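Local coordinates for alcohol dehydrogenase superfamily protein (Novosphingobium aromaticivorans, PDB 3GAZ) that probably acts as an NADP-dependent oxidoreductase of the medium-chain alcohol dehydrogenase superfamily, though its substrate is not established, at residues F217-D222 and F239-S244; R202-Y207 and S232-K237. One frame throughout, in Å; residues are numbered along the deposited sequence.

Contact 1 (F217-D222 and F239-S244); sequences FDLVYD and FGHVVS
Y221 and V243 meet across two neighbouring parallel strands, 219-222 and 240-244, in the six-stranded Rossmann-type sheet of the probable nucleotide-binding domain. The strands are joined by the ladder expected of parallel pairing: H241 N to D218 O, V220 N to H241 O, V243 N to V220 O and D222 N to V243 O, the last at 2.8 Å. On the face that carries L219, Y221, H241 and V243, the CG2 methyl of V243 sits over one face of the Y221 ring, 3.6 Å from the ring centroid and only 20° off its normal, a CH-pi contact. The first torsion of V243 puts CG2 between the backbone N and the carbonyl carbon, while CG1 lies anti to the carbonyl carbon, 4.3 Å from L219 CD1. The tyrosine suits both surroundings, since its ring packs on apolar carbon while OH bonds to the backbone O of T137. On the face of V220 and V242, two beta-branched residues favoured in strands, V220 CB lies 4.1 Å from V242 CG2, and S232 of helix 227-235 packs against V220. At their C-terminal ends the strands are also joined through polar side chains. D222 CG lies anti to the backbone N (chi1 166°), which brings its buried carboxylate alongside S244; OD1 takes the backbone N-H groups of L224 and G225, and S244 OG donates to OD2 at 2.9 Å. Replacing D222 with alanine would remove the carboxylate and is likely to leave all three donors without their acceptor. The serine hydroxyl arrives from above the carboxylate plane, 37° out of it, and its OG also bonds L246 N.

Contact 2 (R202-Y207 and S232-K237); sequences REPEDY and SFSAVK
P204 and A235 face each other where the first turn of helix 204-212 packs against the last turn of helix 227-235, two helices of the Rossmann-type domain. Both CB atoms point into the gap, 4.0 Å apart, and the small alanine methyl is consistent with the close approach of the backbones, the two CA atoms being 5.2 Å from each other. Proline suits a first helical turn, where its nitrogen owes no N-H to the helix. Its CB also lies 3.7 Å from S234 OG, so the pyrrolidine ring rests against both serine and alanine. The Y207 ring reaches the same methyl from another direction: CE2 and OH each stand 4.0 Å from A235 CB. With chi1 at 54°, Y207 CG is held between the backbone N and the carbonyl carbon, which lays the ring against the first turn of its own helix, with P204 CA over one face. Beyond A235, the tyrosine packs on F217 and L155 of the central sheet, and its OH makes a weak hydrogen bond with Q157 NE2. With no hydrogen bond or salt bridge crossing it, this small contact probably rests on van der Waals packing and the burial of P204, Y207 and A235.

How the contacts relate
Following the chain from the N terminus, 202-207 comes first and opens helix 204-212, which leads into strand 217-222. Helix 227-235 comes next, and its end at 232-237 closes the loop of contact 2. The chain then enters 239-244, where strand 240-244, the second strand of a right-handed beta-alpha-beta crossover, closes the loop of contact 1. The two loops therefore cross, neither nesting inside the other. Contact 2 joins neighbouring helices and contact 1 neighbouring strands, with helix 227-235 lying against the sheet between them. They touch directly: D218 OD1 forms a salt bridge with K237 NZ, F217 O probably accepts a hydrogen bond from K237 N, and V242 packs on V236.

Contact 1 (F217-D222 and F239-S244)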
loop_
_atom_site.group_PDB
_atom_site.type_symbol
_atom_site.label_atom_id
_atom_site.label_comp_id
_atom_site.label_asym_id
_atom_site.label_seq_id
_atom_site.Cartn_x
_atom_site.Cartn_y
_atom_site.Cartn_z
ATOM N N PHE A 217 19.081 -9.912 -33.288
ATOM C CA PHE A 217 19.824 -9.172 -32.269
ATOM C C PHE A 217 20.073 -9.993 -30.996
ATOM O O PHE A 217 19.226 -10.785 -30.591
ATOM C CB PHE A 217 19.048 -7.902 -31.900
ATOM C CG PHE A 217 18.696 -7.036 -33.080
ATOM C CD1 PHE A 217 19.519 -5.977 -33.458
ATOM C CD2 PHE A 217 17.547 -7.287 -33.823
ATOM C CE1 PHE A 217 19.199 -5.182 -34.561
ATOM C CE2 PHE A 217 17.219 -6.500 -34.926
ATOM C CZ PHE A 217 18.047 -5.447 -35.296
ATOM N N ASP A 218 21.229 -9.789 -30.362
ATOM C CA ASP A 218 21.555 -10.510 -29.128
ATOM C C ASP A 218 20.541 -10.203 -28.026
ATOM O O ASP A 218 20.149 -11.085 -27.256
ATOM C CB ASP A 218 22.939 -10.118 -28.605
ATOM C CG ASP A 218 24.061 -10.473 -29.561
ATOM O OD1 ASP A 218 24.080 -11.615 -30.067
ATOM O OD2 ASP A 218 24.932 -9.608 -29.790
ATOM N N LEU A 219 20.121 -8.942 -27.957
ATOM C CA LEU A 219 19.179 -8.505 -26.931
ATOM C C LEU A 219 18.078 -7.603 -27.486
ATOM O O LEU A 219 18.358 -6.657 -28.217
ATOM C CB LEU A 219 19.951 -7.759 -25.835
ATOM C CG LEU A 219 19.203 -7.172 -24.635
ATOM C CD1 LEU A 219 18.433 -8.267 -23.895
ATOM C CD2 LEU A 219 20.222 -6.512 -23.705
ATOM N N VAL A 220 16.826 -7.907 -27.149
ATOM C CA VAL A 220 15.698 -7.090 -27.594
ATOM C C VAL A 220 14.902 -6.592 -26.388
ATOM O O VAL A 220 14.455 -7.388 -25.562
ATOM C CB VAL A 220 14.727 -7.876 -28.501
ATOM C CG1 VAL A 220 13.565 -6.970 -28.921
ATOM C CG2 VAL A 220 15.460 -8.401 -29.742
ATOM N N TYR A 221 14.733 -5.277 -26.279
ATOM C CA TYR A 221 13.969 -4.727 -25.168
ATOM C C TYR A 221 12.638 -4.167 -25.653
ATOM O O TYR A 221 12.590 -3.148 -26.341
ATOM C CB TYR A 221 14.747 -3.619 -24.444
ATOM C CG TYR A 221 14.212 -3.328 -23.049
ATOM C CD1 TYR A 221 12.841 -3.207 -22.817
ATOM C CD2 TYR A 221 15.073 -3.184 -21.965
ATOM C CE1 TYR A 221 12.339 -2.951 -21.538
ATOM C CE2 TYR A 221 14.583 -2.926 -20.679
ATOM C CZ TYR A 221 13.215 -2.814 -20.474
ATOM O OH TYR A 221 12.718 -2.566 -19.213
ATOM N N ASP A 222 11.557 -4.849 -25.287
ATOM C CA ASP A 222 10.217 -4.427 -25.652
ATOM C C ASP A 222 9.693 -3.449 -24.609
ATOM O O ASP A 222 9.527 -3.811 -23.445
ATOM C CB ASP A 222 9.284 -5.641 -25.723
ATOM C CG ASP A 222 7.824 -5.248 -25.765
ATOM O OD1 ASP A 222 7.482 -4.310 -26.513
ATOM O OD2 ASP A 222 7.014 -5.878 -25.052
ATOM N N PHE A 239 19.529 -18.226 -29.301
ATOM C CA PHE A 239 20.178 -18.222 -27.990
ATOM C C PHE A 239 20.131 -16.812 -27.391
ATOM O O PHE A 239 20.688 -16.563 -26.319
ATOM C CB PHE A 239 21.646 -18.671 -28.080
ATOM C CG PHE A 239 21.846 -20.015 -28.729
ATOM C CD1 PHE A 239 21.055 -21.106 -28.376
ATOM C CD2 PHE A 239 22.845 -20.193 -29.682
ATOM C CE1 PHE A 239 21.257 -22.353 -28.960
ATOM C CE2 PHE A 239 23.058 -21.437 -30.272
ATOM C CZ PHE A 239 22.261 -22.518 -29.911
ATOM N N GLY A 240 19.463 -15.898 -28.091
ATOM C CA GLY A 240 19.353 -14.521 -27.625
ATOM C C GLY A 240 18.428 -14.314 -26.436
ATOM O O GLY A 240 17.832 -15.264 -25.925
ATOM N N HIS A 241 18.292 -13.060 -26.007
ATOM C CA HIS A 241 17.456 -12.726 -24.856
ATOM C C HIS A 241 16.497 -11.580 -25.159
ATOM O O HIS A 241 16.882 -10.567 -25.739
ATOM C CB HIS A 241 18.358 -12.344 -23.673
ATOM C CG HIS A 241 17.677 -12.374 -22.336
ATOM N ND1 HIS A 241 18.378 -12.403 -21.149
ATOM C CD2 HIS A 241 16.364 -12.374 -21.995
ATOM C CE1 HIS A 241 17.529 -12.424 -20.136
ATOM N NE2 HIS A 241 16.300 -12.407 -20.622
ATOM N N VAL A 242 15.245 -11.748 -24.755
ATOM C CA VAL A 242 14.226 -10.723 -24.950
ATOM C C VAL A 242 13.680 -10.311 -23.581
ATOM O O VAL A 242 13.368 -11.164 -22.757
ATOM C CB VAL A 242 13.054 -11.253 -25.815
ATOM C CG1 VAL A 242 11.924 -10.222 -25.863
ATOM C CG2 VAL A 242 13.549 -11.562 -27.235
ATOM N N VAL A 243 13.598 -9.010 -23.323
ATOM C CA VAL A 243 13.049 -8.549 -22.049
ATOM C C VAL A 243 11.912 -7.572 -22.337
ATOM O O VAL A 243 11.901 -6.901 -23.372
ATOM C CB VAL A 243 14.122 -7.852 -21.161
ATOM C CG1 VAL A 243 15.314 -8.781 -20.954
ATOM C CG2 VAL A 243 14.572 -6.546 -21.797
ATOM N N SER A 244 10.945 -7.508 -21.432
ATOM C CA SER A 244 9.816 -6.604 -21.603
ATOM C C SER A 244 9.359 -6.058 -20.266
ATOM O O SER A 244 9.463 -6.735 -19.241
ATOM C CB SER A 244 8.643 -7.329 -22.272
ATOM O OG SER A 244 7.491 -6.498 -22.304
#

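Contact 2 (R202-Y207 and S232-K237)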
loop_
_atom_site.group_PDB
_atom_site.type_symbol
_atom_site.label_atom_id
_atom_site.label_comp_id
_atom_site.label_asym_id
_atom_site.label_seq_id
_atom_site.Cartn_x
_atom_site.Cartn_y
_atom_site.Cartn_z
ATOM N N ARG A 202 8.360 -1.153 -40.209
ATOM C CA ARG A 202 9.078 -2.227 -40.885
ATOM C C ARG A 202 8.975 -3.545 -40.121
ATOM O O ARG A 202 8.805 -3.552 -38.905
ATOM C CB ARG A 202 10.547 -1.831 -41.061
ATOM C CG ARG A 202 10.737 -0.577 -41.907
ATOM C CD ARG A 202 12.182 -0.126 -41.906
ATOM N NE ARG A 202 13.080 -1.148 -42.431
ATOM C CZ ARG A 202 14.405 -1.082 -42.351
ATOM N NH1 ARG A 202 14.978 -0.040 -41.769
ATOM N NH2 ARG A 202 15.153 -2.058 -42.847
ATOM N N GLU A 203 9.071 -4.658 -40.844
ATOM C CA GLU A 203 8.991 -5.981 -40.232
ATOM C C GLU A 203 10.341 -6.385 -39.642
ATOM O O GLU A 203 11.394 -5.970 -40.132
ATOM C CB GLU A 203 8.551 -7.022 -41.265
ATOM C CG GLU A 203 7.171 -6.784 -41.865
ATOM C CD GLU A 203 6.059 -6.794 -40.825
ATOM O OE1 GLU A 203 5.973 -7.769 -40.047
ATOM O OE2 GLU A 203 5.266 -5.830 -40.792
ATOM N N PRO A 204 10.324 -7.207 -38.579
ATOM C CA PRO A 204 11.552 -7.663 -37.923
ATOM C C PRO A 204 12.493 -8.368 -38.894
ATOM O O PRO A 204 13.695 -8.106 -38.901
ATOM C CB PRO A 204 11.033 -8.606 -36.832
ATOM C CG PRO A 204 9.669 -8.059 -36.525
ATOM C CD PRO A 204 9.136 -7.761 -37.905
ATOM N N GLU A 205 11.938 -9.259 -39.715
ATOM C CA GLU A 205 12.744 -9.997 -40.679
ATOM C C GLU A 205 13.462 -9.056 -41.630
ATOM O O GLU A 205 14.568 -9.345 -42.084
ATOM C CB GLU A 205 11.880 -10.975 -41.486
ATOM C CG GLU A 205 10.623 -10.365 -42.079
ATOM C CD GLU A 205 9.390 -10.690 -41.262
ATOM O OE1 GLU A 205 9.410 -10.455 -40.036
ATOM O OE2 GLU A 205 8.399 -11.181 -41.847
ATOM N N ASP A 206 12.838 -7.921 -41.919
ATOM C CA ASP A 206 13.437 -6.954 -42.823
ATOM C C ASP A 206 14.541 -6.133 -42.160
ATOM O O ASP A 206 15.645 -6.046 -42.702
ATOM C CB ASP A 206 12.363 -6.033 -43.412
ATOM C CG ASP A 206 11.299 -6.799 -44.186
ATOM O OD1 ASP A 206 11.607 -7.898 -44.692
ATOM O OD2 ASP A 206 10.158 -6.302 -44.299
ATOM N N TYR A 207 14.279 -5.533 -40.998
ATOM C CA TYR A 207 15.347 -4.763 -40.371
ATOM C C TYR A 207 16.441 -5.654 -39.790
ATOM O O TYR A 207 17.585 -5.221 -39.660
ATOM C CB TYR A 207 14.821 -3.761 -39.322
ATOM C CG TYR A 207 13.944 -4.287 -38.206
ATOM C CD1 TYR A 207 12.574 -4.000 -38.180
ATOM C CD2 TYR A 207 14.490 -4.991 -37.132
ATOM C CE1 TYR A 207 11.771 -4.393 -37.105
ATOM C CE2 TYR A 207 13.695 -5.393 -36.052
ATOM C CZ TYR A 207 12.341 -5.087 -36.045
ATOM O OH TYR A 207 11.567 -5.456 -34.970
ATOM N N SER A 232 9.322 -8.818 -31.099
ATOM C CA SER A 232 10.611 -8.927 -30.427
ATOM C C SER A 232 11.100 -10.374 -30.464
ATOM O O SER A 232 12.292 -10.632 -30.632
ATOM C CB SER A 232 10.491 -8.455 -28.975
ATOM O OG SER A 232 10.091 -7.092 -28.920
ATOM N N PHE A 233 10.177 -11.315 -30.293
ATOM C CA PHE A 233 10.535 -12.729 -30.331
ATOM C C PHE A 233 11.032 -13.046 -31.739
ATOM O O PHE A 233 11.873 -13.919 -31.933
ATOM C CB PHE A 233 9.321 -13.614 -30.023
ATOM C CG PHE A 233 8.854 -13.563 -28.584
ATOM C CD1 PHE A 233 9.642 -13.000 -27.586
ATOM C CD2 PHE A 233 7.646 -14.152 -28.225
ATOM C CE1 PHE A 233 9.229 -13.021 -26.246
ATOM C CE2 PHE A 233 7.224 -14.178 -26.890
ATOM C CZ PHE A 233 8.023 -13.617 -25.901
ATOM N N SER A 234 10.497 -12.325 -32.717
ATOM C CA SER A 234 10.867 -12.532 -34.110
ATOM C C SER A 234 12.244 -11.951 -34.456
ATOM O O SER A 234 12.976 -12.515 -35.271
ATOM C CB SER A 234 9.793 -11.920 -35.015
ATOM O OG SER A 234 10.101 -12.119 -36.381
ATOM N N ALA A 235 12.603 -10.842 -33.817
ATOM C CA ALA A 235 13.878 -10.173 -34.074
ATOM C C ALA A 235 15.085 -10.695 -33.291
ATOM O O ALA A 235 16.227 -10.416 -33.658
ATOM C CB ALA A 235 13.723 -8.676 -33.818
ATOM N N VAL A 236 14.843 -11.442 -32.216
ATOM C CA VAL A 236 15.937 -11.950 -31.390
ATOM C C VAL A 236 16.771 -13.035 -32.078
ATOM O O VAL A 236 16.249 -13.855 -32.833
ATOM C CB VAL A 236 15.397 -12.479 -30.023
ATOM C CG1 VAL A 236 14.627 -13.781 -30.220
ATOM C CG2 VAL A 236 16.541 -12.656 -29.035
ATOM N N LYS A 237 18.076 -13.016 -31.812
ATOM C CA LYS A 237 19.023 -13.977 -32.376
ATOM C C LYS A 237 18.882 -15.311 -31.648
ATOM O O LYS A 237 18.367 -15.354 -30.536
ATOM C CB LYS A 237 20.452 -13.440 -32.212
ATOM C CG LYS A 237 21.564 -14.371 -32.679
ATOM C CD LYS A 237 22.947 -13.766 -32.414
ATOM C CE LYS A 237 23.166 -12.482 -33.212
ATOM N NZ LYS A 237 24.463 -11.808 -32.897
#